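Local coordinates for MetRS related protein (Pyrococcus horikoshii, PDB 2CWP), which probably binds tRNA through an OB-fold domain related to the tRNA-binding module of methionyl-tRNA synthetases, at residues Trp13-Lys18 against Val70-Lys75; Gly20-Ala25 against Lys64-Val69; Lys33-Ile38 against Ile56-Leu61; Ile48-Ala53 against Gly84-Ala89. All blocks are in the same frame, centred on the assembly; numbering follows the deposited sequence.

Interaction 1: residues Trp13-Lys18 against Val70-Lys75; sequences WKFQMK and VNLKPK
Asn71 grips the backbone of the opposite segment with both ends of its carboxamide. Its OD1 takes the N-H of Gln16 at 2.8 Å in an almost straight bond, 166° at the hydrogen, although the donor stands well above the carbonyl plane rather than on a lone pair. In turn ND2, lying in the plane of the Lys14 carbonyl, gives it a hydrogen; Lys14 O and Asn71 ND2 are 2.8 Å apart, in a more bent bond. The torsion that allows this sets CG of Asn71 between its backbone N and carbonyl carbon (chi1 70°), with the amide alongside residues 14-16, OD1 at the Gln16 end and ND2 at the Lys14 end. An alanine here would probably cost the Lys14 carbonyl and the Gln16 N-H their shared partner and let this part of the chain shift. The two bonds fix the amide's rotation, since one end must accept and the other donate. The side chain of Gln16 crosses that of Asn71 at about a right angle, its CB 3.8 Å from Asn71 OD1, with the two amide planes 79° apart. One residue back, Val70 N bonds to Gln16 O, and Val70 CG2 lies 4.1 Å from Lys18 CG. At the other end, CD2 of Leu72 meets the edge of the Phe15 ring in its plane, 4.0 Å from Phe15 CD2. The contact lies at the surface, where strand 17-27 begins and strand 65-69 has just ended; Arg110, on strand 110-111, bonds to the carbonyls of Trp13 and Phe15.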
# COMPACT_ATOMS: atom_id res chain seq x y z
N TRP A 13 -14.77 -10.23 0.17
CA TRP A 13 -13.78 -11.30 0.20
C TRP A 13 -13.05 -11.55 -1.12
O TRP A 13 -12.00 -12.19 -1.13
CB TRP A 13 -14.45 -12.63 0.61
CG TRP A 13 -14.88 -12.77 2.06
CD1 TRP A 13 -15.78 -13.68 2.55
CD2 TRP A 13 -14.40 -12.04 3.19
NE1 TRP A 13 -15.89 -13.57 3.91
CE2 TRP A 13 -15.05 -12.57 4.33
CE3 TRP A 13 -13.48 -11.00 3.36
CZ2 TRP A 13 -14.81 -12.09 5.62
CZ3 TRP A 13 -13.24 -10.53 4.64
CH2 TRP A 13 -13.90 -11.08 5.75
N LYS A 14 -13.59 -11.08 -2.24
CA LYS A 14 -12.90 -11.31 -3.50
C LYS A 14 -11.64 -10.44 -3.60
O LYS A 14 -10.70 -10.79 -4.30
CB LYS A 14 -13.82 -11.07 -4.70
CG LYS A 14 -14.32 -9.65 -4.85
CD LYS A 14 -15.28 -9.55 -6.01
CE LYS A 14 -15.77 -8.12 -6.17
NZ LYS A 14 -16.50 -7.92 -7.45
N PHE A 15 -11.63 -9.31 -2.91
CA PHE A 15 -10.46 -8.45 -2.93
C PHE A 15 -9.44 -9.05 -1.97
O PHE A 15 -9.81 -9.59 -0.91
CB PHE A 15 -10.81 -7.02 -2.54
CG PHE A 15 -11.65 -6.32 -3.57
CD1 PHE A 15 -13.02 -6.56 -3.65
CD2 PHE A 15 -11.06 -5.48 -4.51
CE1 PHE A 15 -13.79 -5.98 -4.65
CE2 PHE A 15 -11.82 -4.90 -5.51
CZ PHE A 15 -13.18 -5.15 -5.58
N GLN A 16 -8.17 -8.97 -2.33
CA GLN A 16 -7.15 -9.55 -1.48
C GLN A 16 -6.19 -8.54 -0.91
O GLN A 16 -5.46 -7.87 -1.64
CB GLN A 16 -6.34 -10.60 -2.23
CG GLN A 16 -7.08 -11.90 -2.41
CD GLN A 16 -6.16 -12.98 -2.89
OE1 GLN A 16 -5.69 -12.95 -4.04
NE2 GLN A 16 -5.86 -13.93 -2.02
N MET A 17 -6.19 -8.45 0.42
CA MET A 17 -5.29 -7.55 1.11
C MET A 17 -4.33 -8.44 1.89
O MET A 17 -4.75 -9.43 2.48
CB MET A 17 -6.07 -6.63 2.07
CG MET A 17 -7.05 -5.73 1.37
SD MET A 17 -7.77 -4.44 2.42
CE MET A 17 -9.17 -5.35 3.18
N LYS A 18 -3.05 -8.12 1.85
CA LYS A 18 -2.07 -8.91 2.56
C LYS A 18 -1.09 -7.99 3.25
O LYS A 18 -0.94 -6.83 2.87
CB LYS A 18 -1.30 -9.82 1.60
CG LYS A 18 -2.16 -10.76 0.79
CD LYS A 18 -1.29 -11.77 0.06
CE LYS A 18 -2.14 -12.88 -0.55
NZ LYS A 18 -1.29 -14.02 -1.03
N VAL A 70 -3.62 -6.41 -3.13
CA VAL A 70 -2.75 -6.98 -4.16
C VAL A 70 -3.34 -7.66 -5.41
O VAL A 70 -2.58 -8.13 -6.27
CB VAL A 70 -1.77 -8.01 -3.52
CG1 VAL A 70 -0.97 -7.34 -2.41
CG2 VAL A 70 -2.55 -9.21 -2.98
N ASN A 71 -4.66 -7.72 -5.53
CA ASN A 71 -5.25 -8.35 -6.71
C ASN A 71 -6.02 -7.34 -7.55
O ASN A 71 -7.09 -7.65 -8.07
CB ASN A 71 -6.16 -9.54 -6.32
CG ASN A 71 -7.45 -9.12 -5.62
OD1 ASN A 71 -7.51 -8.11 -4.92
ND2 ASN A 71 -8.50 -9.93 -5.79
N LEU A 72 -5.47 -6.14 -7.67
CA LEU A 72 -6.08 -5.09 -8.46
C LEU A 72 -5.45 -5.05 -9.86
O LEU A 72 -4.38 -5.63 -10.08
CB LEU A 72 -5.89 -3.72 -7.80
CG LEU A 72 -6.52 -3.43 -6.44
CD1 LEU A 72 -6.38 -1.95 -6.14
CD2 LEU A 72 -7.98 -3.83 -6.43
N LYS A 73 -6.12 -4.36 -10.78
CA LYS A 73 -5.64 -4.22 -12.15
C LYS A 73 -4.36 -3.38 -12.11
O LYS A 73 -4.37 -2.26 -11.58
CB LYS A 73 -6.71 -3.51 -12.99
CG LYS A 73 -6.56 -3.68 -14.49
CD LYS A 73 -7.30 -4.93 -14.98
CE LYS A 73 -8.79 -4.65 -15.20
NZ LYS A 73 -9.44 -4.04 -14.00
N PRO A 74 -3.24 -3.90 -12.66
CA PRO A 74 -1.97 -3.18 -12.67
C PRO A 74 -2.14 -1.77 -13.23
O PRO A 74 -3.03 -1.54 -14.06
CB PRO A 74 -1.08 -4.04 -13.56
CG PRO A 74 -1.62 -5.42 -13.34
CD PRO A 74 -3.12 -5.19 -13.37
N LYS A 75 -1.32 -0.84 -12.78
CA LYS A 75 -1.41 0.54 -13.25
C LYS A 75 -0.08 1.26 -13.22
O LYS A 75 0.69 1.12 -12.27
CB LYS A 75 -2.45 1.30 -12.43
CG LYS A 75 -3.88 1.03 -12.85
CD LYS A 75 -4.14 1.61 -14.24
CE LYS A 75 -5.47 1.16 -14.82
NZ LYS A 75 -5.48 -0.30 -15.14

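Interaction 2: residues Gly20-Ala25 against Lys64-Val69; sequences GLVKKA and KKFIFV
Strands 20-25 and 65-69 run antiparallel but strongly twisted, 120° between their directions, with Gly20 and Phe66 as a hydrogen-bonded pair joined by Gly20 N to Phe66 O and Phe66 N to Gly20 O (both 2.9 Å), Leu21 and Lys65 as a non-hydrogen-bonded pair, and a further bond, nearly straight at 176°, from Val22 N to Lys64 O. Among the side chains, Val22 carries the apolar part through one methyl. Its CG2, anti to the carbonyl carbon while CG1 is anti to the backbone N (chi1 178°), comes to 3.7 Å from Phe66 CD1 and 4.0 Å from Phe68 CZ, meeting both rings at their edges. The Phe68 ring also turns its edge to Gly20, with CE1 3.4 Å from Gly20 O. Glycine suits this position because a side chain there would run into Phe68 CD1. On the face carrying Leu21 and Lys65, CD1 of Leu21 lies 3.4 Å from Lys64 O, while the extended Lys65 chain carries its NZ to the carbonyls of Glu103 and Val105. Replacing Phe68 by an alanine would probably open a gap beside Gly20 and leave the Val22 methyl without one of its two aromatic neighbours. Phe41 meets the Phe68 ring edge-to-face, and Leu37, Val39 and Leu86 also pack against this side. Such a sharply coiled, antiparallel strand pair closing round an apolar interior belongs to the OB-fold barrel of tRNA-binding domains.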
# COMPACT_ATOMS: atom_id res chain seq x y z
N GLY A 20 2.40 -6.58 3.97
CA GLY A 20 3.62 -6.48 3.18
C GLY A 20 4.69 -5.66 3.87
O GLY A 20 4.36 -4.68 4.54
N LEU A 21 5.95 -6.06 3.72
CA LEU A 21 7.07 -5.33 4.33
C LEU A 21 7.71 -4.40 3.31
O LEU A 21 8.13 -4.84 2.25
CB LEU A 21 8.13 -6.31 4.87
CG LEU A 21 9.51 -5.70 5.21
CD1 LEU A 21 9.34 -4.65 6.31
CD2 LEU A 21 10.48 -6.82 5.67
N VAL A 22 7.78 -3.12 3.64
CA VAL A 22 8.38 -2.15 2.72
C VAL A 22 9.91 -2.26 2.77
O VAL A 22 10.54 -1.80 3.71
CB VAL A 22 7.95 -0.71 3.08
CG1 VAL A 22 8.64 0.29 2.15
CG2 VAL A 22 6.43 -0.60 2.98
N LYS A 23 10.48 -2.89 1.75
CA LYS A 23 11.93 -3.07 1.68
C LYS A 23 12.60 -1.74 1.34
O LYS A 23 13.61 -1.38 1.94
CB LYS A 23 12.28 -4.10 0.61
CG LYS A 23 11.89 -5.52 0.97
CD LYS A 23 12.72 -6.02 2.13
CE LYS A 23 12.99 -7.51 2.01
NZ LYS A 23 13.86 -7.99 3.12
N LYS A 24 12.03 -1.02 0.39
CA LYS A 24 12.56 0.26 -0.02
C LYS A 24 11.44 1.19 -0.45
O LYS A 24 10.40 0.75 -0.95
CB LYS A 24 13.56 0.09 -1.16
CG LYS A 24 14.03 1.43 -1.73
CD LYS A 24 15.27 1.31 -2.57
CE LYS A 24 15.89 2.68 -2.75
NZ LYS A 24 17.36 2.60 -2.78
N ALA A 25 11.66 2.48 -0.26
CA ALA A 25 10.69 3.51 -0.62
C ALA A 25 11.42 4.77 -1.04
O ALA A 25 12.26 5.29 -0.30
CB ALA A 25 9.80 3.80 0.59
N LYS A 64 8.87 -0.87 7.58
CA LYS A 64 7.62 -1.24 8.25
C LYS A 64 6.70 -2.14 7.42
O LYS A 64 6.86 -2.27 6.21
CB LYS A 64 6.82 0.01 8.62
CG LYS A 64 7.62 1.16 9.20
CD LYS A 64 8.30 0.82 10.50
CE LYS A 64 8.07 1.93 11.52
NZ LYS A 64 8.28 3.28 10.93
N LYS A 65 5.74 -2.76 8.10
CA LYS A 65 4.74 -3.61 7.47
C LYS A 65 3.43 -2.83 7.39
O LYS A 65 3.09 -2.08 8.32
CB LYS A 65 4.51 -4.88 8.29
CG LYS A 65 5.73 -5.78 8.36
CD LYS A 65 5.43 -7.08 9.09
CE LYS A 65 6.71 -7.89 9.21
NZ LYS A 65 6.48 -9.16 9.95
N PHE A 66 2.69 -3.01 6.30
CA PHE A 66 1.41 -2.34 6.09
C PHE A 66 0.46 -3.26 5.33
O PHE A 66 0.85 -4.33 4.84
CB PHE A 66 1.56 -1.07 5.26
CG PHE A 66 2.47 -0.05 5.86
CD1 PHE A 66 3.81 0.01 5.48
CD2 PHE A 66 2.01 0.82 6.83
CE1 PHE A 66 4.68 0.94 6.07
CE2 PHE A 66 2.87 1.76 7.42
CZ PHE A 66 4.21 1.81 7.04
N ILE A 67 -0.80 -2.83 5.24
CA ILE A 67 -1.82 -3.56 4.52
C ILE A 67 -1.78 -3.09 3.08
O ILE A 67 -1.71 -1.89 2.82
CB ILE A 67 -3.19 -3.24 5.06
CG1 ILE A 67 -3.23 -3.51 6.57
CG2 ILE A 67 -4.23 -4.03 4.28
CD1 ILE A 67 -4.45 -2.89 7.25
N PHE A 68 -1.85 -4.02 2.14
CA PHE A 68 -1.83 -3.68 0.72
C PHE A 68 -2.88 -4.51 -0.01
O PHE A 68 -3.04 -5.71 0.27
CB PHE A 68 -0.47 -4.02 0.08
CG PHE A 68 0.70 -3.23 0.61
CD1 PHE A 68 1.38 -3.64 1.75
CD2 PHE A 68 1.16 -2.11 -0.08
CE1 PHE A 68 2.52 -2.95 2.21
CE2 PHE A 68 2.29 -1.41 0.36
CZ PHE A 68 2.97 -1.84 1.51
N VAL A 69 -3.61 -3.88 -0.94
CA VAL A 69 -4.59 -4.61 -1.76
C VAL A 69 -3.70 -5.10 -2.91
O VAL A 69 -3.11 -4.27 -3.61
CB VAL A 69 -5.64 -3.69 -2.39
CG1 VAL A 69 -6.70 -4.54 -3.06
CG2 VAL A 69 -6.26 -2.80 -1.36

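Interaction 3: residues Lys33-Ile38 against Ile56-Leu61; sequences KLIKLI and IPPEEL
Ile35 and Leu37, alternate residues of strand 35-40, turn their side chains toward the segment of residues 56-61, and the contact across it is apolar, with no hydrogen bond between the two. The methyl at the tip of Ile35 does most of the work. Its CD1 lies 3.8 Å from CG of Pro58 and 4.0 Å from CD1 of Leu61, in a packing where the isoleucine and proline side chains meet at about a right angle. CG1 sits anti to the carbonyl carbon (chi1 -60°) and the chain then runs straight on (chi2 -178°), which carries CD1 outward from the strand to that meeting point. Leu37 adds a looser touch, its CD2 4.3 Å from Leu61 CD1, so one leucine methyl serves both strand residues.

A second kind of contact sets carbon against a polar atom: Ile35 CD1 rests 3.5 Å from the carbonyl oxygen of Ile56. The hydrogen bonds belong to the partner segment itself, where Glu60 N reaches Pro57 O and Leu61 N reaches Pro58 O, both at 3.0 Å. They close the short 3-10 turn of residues 58-60, after which Leu61 points toward the strand.

Phe66 and Leu98 also touch Leu61, while Ala25 and Val22 border the strand residues. In this OB-fold domain the 56-61 segment belongs to the connection between strands 45-50 and 65-69, and its turn packs over one end of the curled sheet's apolar interior.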
# COMPACT_ATOMS: atom_id res chain seq x y z
N LYS A 33 4.11 14.10 -4.93
CA LYS A 33 3.37 13.21 -4.04
C LYS A 33 3.65 11.71 -4.19
O LYS A 33 3.34 10.94 -3.30
CB LYS A 33 1.87 13.41 -4.23
CG LYS A 33 1.36 14.80 -3.96
CD LYS A 33 -0.14 14.81 -4.11
CE LYS A 33 -0.77 15.96 -3.34
NZ LYS A 33 -2.26 15.83 -3.34
N LEU A 34 4.22 11.31 -5.32
CA LEU A 34 4.44 9.89 -5.56
C LEU A 34 5.65 9.25 -4.91
O LEU A 34 6.73 9.82 -4.89
CB LEU A 34 4.47 9.60 -7.07
CG LEU A 34 3.23 9.92 -7.90
CD1 LEU A 34 3.36 9.20 -9.24
CD2 LEU A 34 1.97 9.46 -7.20
N ILE A 35 5.44 8.05 -4.38
CA ILE A 35 6.51 7.27 -3.77
C ILE A 35 6.43 5.84 -4.30
O ILE A 35 5.36 5.23 -4.32
CB ILE A 35 6.38 7.21 -2.22
CG1 ILE A 35 6.44 8.61 -1.62
CG2 ILE A 35 7.49 6.34 -1.66
CD1 ILE A 35 6.39 8.62 -0.13
N LYS A 36 7.58 5.33 -4.74
CA LYS A 36 7.64 3.96 -5.25
C LYS A 36 8.08 3.07 -4.10
O LYS A 36 9.05 3.38 -3.40
CB LYS A 36 8.65 3.84 -6.39
CG LYS A 36 8.61 2.49 -7.09
CD LYS A 36 9.51 2.47 -8.32
CE LYS A 36 10.89 1.91 -8.01
NZ LYS A 36 10.85 0.45 -7.75
N LEU A 37 7.36 1.97 -3.90
CA LEU A 37 7.69 1.04 -2.84
C LEU A 37 8.02 -0.33 -3.40
O LEU A 37 7.43 -0.76 -4.39
CB LEU A 37 6.50 0.88 -1.88
CG LEU A 37 5.84 2.12 -1.28
CD1 LEU A 37 4.45 1.73 -0.74
CD2 LEU A 37 6.73 2.69 -0.19
N ILE A 38 8.97 -1.00 -2.78
CA ILE A 38 9.32 -2.36 -3.19
C ILE A 38 8.87 -3.11 -1.94
O ILE A 38 9.47 -2.98 -0.87
CB ILE A 38 10.82 -2.53 -3.41
CG1 ILE A 38 11.28 -1.63 -4.55
CG2 ILE A 38 11.13 -4.00 -3.70
CD1 ILE A 38 12.78 -1.64 -4.78
N ILE A 56 3.49 12.34 3.97
CA ILE A 56 4.27 11.27 4.60
C ILE A 56 5.58 11.01 3.87
O ILE A 56 5.58 10.48 2.76
CB ILE A 56 3.46 9.94 4.60
CG1 ILE A 56 2.09 10.14 5.27
CG2 ILE A 56 4.26 8.87 5.31
CD1 ILE A 56 2.16 10.42 6.77
N PRO A 57 6.72 11.35 4.49
CA PRO A 57 8.00 11.11 3.82
C PRO A 57 8.32 9.62 3.67
O PRO A 57 7.89 8.80 4.48
CB PRO A 57 9.00 11.85 4.71
CG PRO A 57 8.40 11.66 6.07
CD PRO A 57 6.93 11.95 5.82
N PRO A 58 9.09 9.26 2.64
CA PRO A 58 9.52 7.90 2.32
C PRO A 58 10.14 7.12 3.48
O PRO A 58 9.87 5.93 3.65
CB PRO A 58 10.51 8.10 1.17
CG PRO A 58 10.02 9.34 0.52
CD PRO A 58 9.67 10.23 1.68
N GLU A 59 10.98 7.80 4.27
CA GLU A 59 11.63 7.14 5.39
C GLU A 59 10.67 6.70 6.49
O GLU A 59 11.04 5.92 7.38
CB GLU A 59 12.76 8.03 5.97
CG GLU A 59 12.33 9.32 6.66
CD GLU A 59 12.21 10.52 5.71
OE1 GLU A 59 12.06 11.65 6.22
OE2 GLU A 59 12.25 10.33 4.46
N GLU A 60 9.43 7.17 6.46
CA GLU A 60 8.47 6.75 7.46
C GLU A 60 7.80 5.42 7.07
O GLU A 60 7.07 4.82 7.86
CB GLU A 60 7.43 7.85 7.69
CG GLU A 60 7.90 8.89 8.69
CD GLU A 60 6.98 10.09 8.78
OE1 GLU A 60 5.78 9.95 8.48
OE2 GLU A 60 7.46 11.19 9.17
N LEU A 61 8.08 4.93 5.86
CA LEU A 61 7.49 3.67 5.38
C LEU A 61 8.51 2.54 5.35
O LEU A 61 8.19 1.40 5.65
CB LEU A 61 6.89 3.86 3.99
CG LEU A 61 5.75 4.88 3.89
CD1 LEU A 61 5.99 5.81 2.72
CD2 LEU A 61 4.44 4.15 3.74

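Interaction 4: residues Ile48-Ala53 against Gly84-Ala89; sequences IVTGIA and GMLILA
Ile52 reaches across to Leu86 and Leu88 with two branches. From its CB the CG2 methyl goes anti to the carbonyl carbon and meets Leu88 CD2 at 3.6 Å. The longer branch leaves through CG1, placed between the backbone N and the carbonyl carbon (chi1 61°), and ends at CD1, which comes to 4.1 Å from Leu86 CD2 and about as near to Leu88 CD2. Ile52 and Leu88 thus approach tip to tip, while Leu86 lies across Ile52 at about a right angle. Leu86 CD2 also packs 3.9 Å from Thr50 OG1. At the start of the segment, Ile48 CG2 lies 3.8 Å from Gly84 O.

The polar links run through water. One water donates to Val49 O at 2.6 Å and accepts from Leu86 N; a second donates to both Val49 O and Gly84 O; a third joins Thr50 OG1 to Leu86 O, to which it donates at 2.9 Å.

No direct hydrogen bond joins the two segments. The backbones run 30° apart and diverge from Ile48-Gly84 toward Ile52-Leu88, and waters take the place of direct strand bonds, while leucine and isoleucine methyls make the apolar contact farther along.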
# COMPACT_ATOMS: atom_id res chain seq x y z
N ILE A 48 4.88 -1.06 -5.64
CA ILE A 48 3.65 -0.36 -5.37
C ILE A 48 3.85 1.14 -5.21
O ILE A 48 4.70 1.59 -4.45
CB ILE A 48 2.98 -0.92 -4.09
CG1 ILE A 48 2.48 -2.35 -4.37
CG2 ILE A 48 1.85 0.00 -3.62
CD1 ILE A 48 1.93 -3.07 -3.16
N VAL A 49 3.05 1.90 -5.95
CA VAL A 49 3.11 3.35 -5.89
C VAL A 49 2.01 3.91 -4.98
O VAL A 49 0.87 3.45 -5.01
CB VAL A 49 2.96 3.94 -7.32
CG1 VAL A 49 3.01 5.46 -7.26
CG2 VAL A 49 4.06 3.40 -8.23
N THR A 50 2.37 4.90 -4.17
CA THR A 50 1.43 5.58 -3.27
C THR A 50 1.71 7.08 -3.43
O THR A 50 2.86 7.47 -3.62
CB THR A 50 1.64 5.16 -1.79
OG1 THR A 50 0.69 5.82 -0.95
CG2 THR A 50 3.05 5.51 -1.32
N GLY A 51 0.67 7.91 -3.38
CA GLY A 51 0.89 9.34 -3.56
C GLY A 51 0.67 10.18 -2.32
O GLY A 51 -0.13 11.10 -2.32
N ILE A 52 1.42 9.88 -1.26
CA ILE A 52 1.26 10.59 -0.00
C ILE A 52 2.48 11.42 0.39
O ILE A 52 2.48 12.03 1.46
CB ILE A 52 0.96 9.58 1.14
CG1 ILE A 52 2.13 8.59 1.27
CG2 ILE A 52 -0.33 8.82 0.83
CD1 ILE A 52 1.86 7.36 2.14
N ALA A 53 3.49 11.46 -0.48
CA ALA A 53 4.76 12.16 -0.21
C ALA A 53 4.66 13.62 0.25
O ALA A 53 5.61 14.15 0.80
CB ALA A 53 5.68 12.07 -1.44
N GLY A 84 -0.21 -3.01 -6.91
CA GLY A 84 -0.97 -3.10 -5.69
C GLY A 84 -1.29 -1.73 -5.14
O GLY A 84 -1.11 -0.73 -5.83
N MET A 85 -1.74 -1.66 -3.90
CA MET A 85 -2.07 -0.38 -3.33
C MET A 85 -2.01 -0.35 -1.81
O MET A 85 -2.62 -1.18 -1.14
CB MET A 85 -3.45 0.03 -3.82
CG MET A 85 -3.89 1.39 -3.37
SD MET A 85 -5.43 1.83 -4.19
CE MET A 85 -6.58 0.73 -3.33
N LEU A 86 -1.27 0.62 -1.28
CA LEU A 86 -1.10 0.81 0.16
C LEU A 86 -2.39 1.31 0.81
O LEU A 86 -2.94 2.33 0.39
CB LEU A 86 0.01 1.82 0.42
CG LEU A 86 0.24 2.24 1.89
CD1 LEU A 86 0.65 1.04 2.71
CD2 LEU A 86 1.31 3.34 1.97
N ILE A 87 -2.87 0.61 1.82
CA ILE A 87 -4.07 1.01 2.55
C ILE A 87 -3.70 1.93 3.73
O ILE A 87 -2.77 1.63 4.49
CB ILE A 87 -4.83 -0.21 3.12
CG1 ILE A 87 -5.31 -1.11 1.98
CG2 ILE A 87 -6.00 0.26 3.99
CD1 ILE A 87 -6.18 -0.40 0.95
N LEU A 88 -4.42 3.03 3.88
CA LEU A 88 -4.19 3.97 4.96
C LEU A 88 -5.48 4.62 5.41
O LEU A 88 -6.54 4.38 4.81
CB LEU A 88 -3.20 5.06 4.53
CG LEU A 88 -3.33 5.66 3.14
CD1 LEU A 88 -4.56 6.54 3.02
CD2 LEU A 88 -2.06 6.46 2.89
N ALA A 89 -5.40 5.42 6.48
CA ALA A 89 -6.57 6.13 7.00
C ALA A 89 -6.51 7.55 6.46
O ALA A 89 -5.42 8.08 6.24
CB ALA A 89 -6.56 6.16 8.52
O HOH W 1 -0.66 2.88 -2.98
O HOH W 2 -1.12 1.83 -6.54
O HOH W 3 -1.83 4.67 -1.02

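Along the chain the first segments come in the order of interactions 1 to 4; the second segments of interactions 3, 2 and 1 follow in the reverse order (56-61, 64-69, 70-75), and 84-89 comes last. All reach one curled antiparallel sheet. Interactions 1 and 2 share strand 17-27, with centres about 15 Å apart, and touch where Lys18 N meets Phe68 O. Interactions 3 and 4 are the closest pair, about 8 Å between centres, joined by backbone bonds between strands 35-40 and 45-50. Interactions 1 and 3 lie on opposite sides of the chain's centre, about 20 Å apart. Together they tie strands and loops into one barrel, the fold of a domain that, by its family, probably binds tRNA.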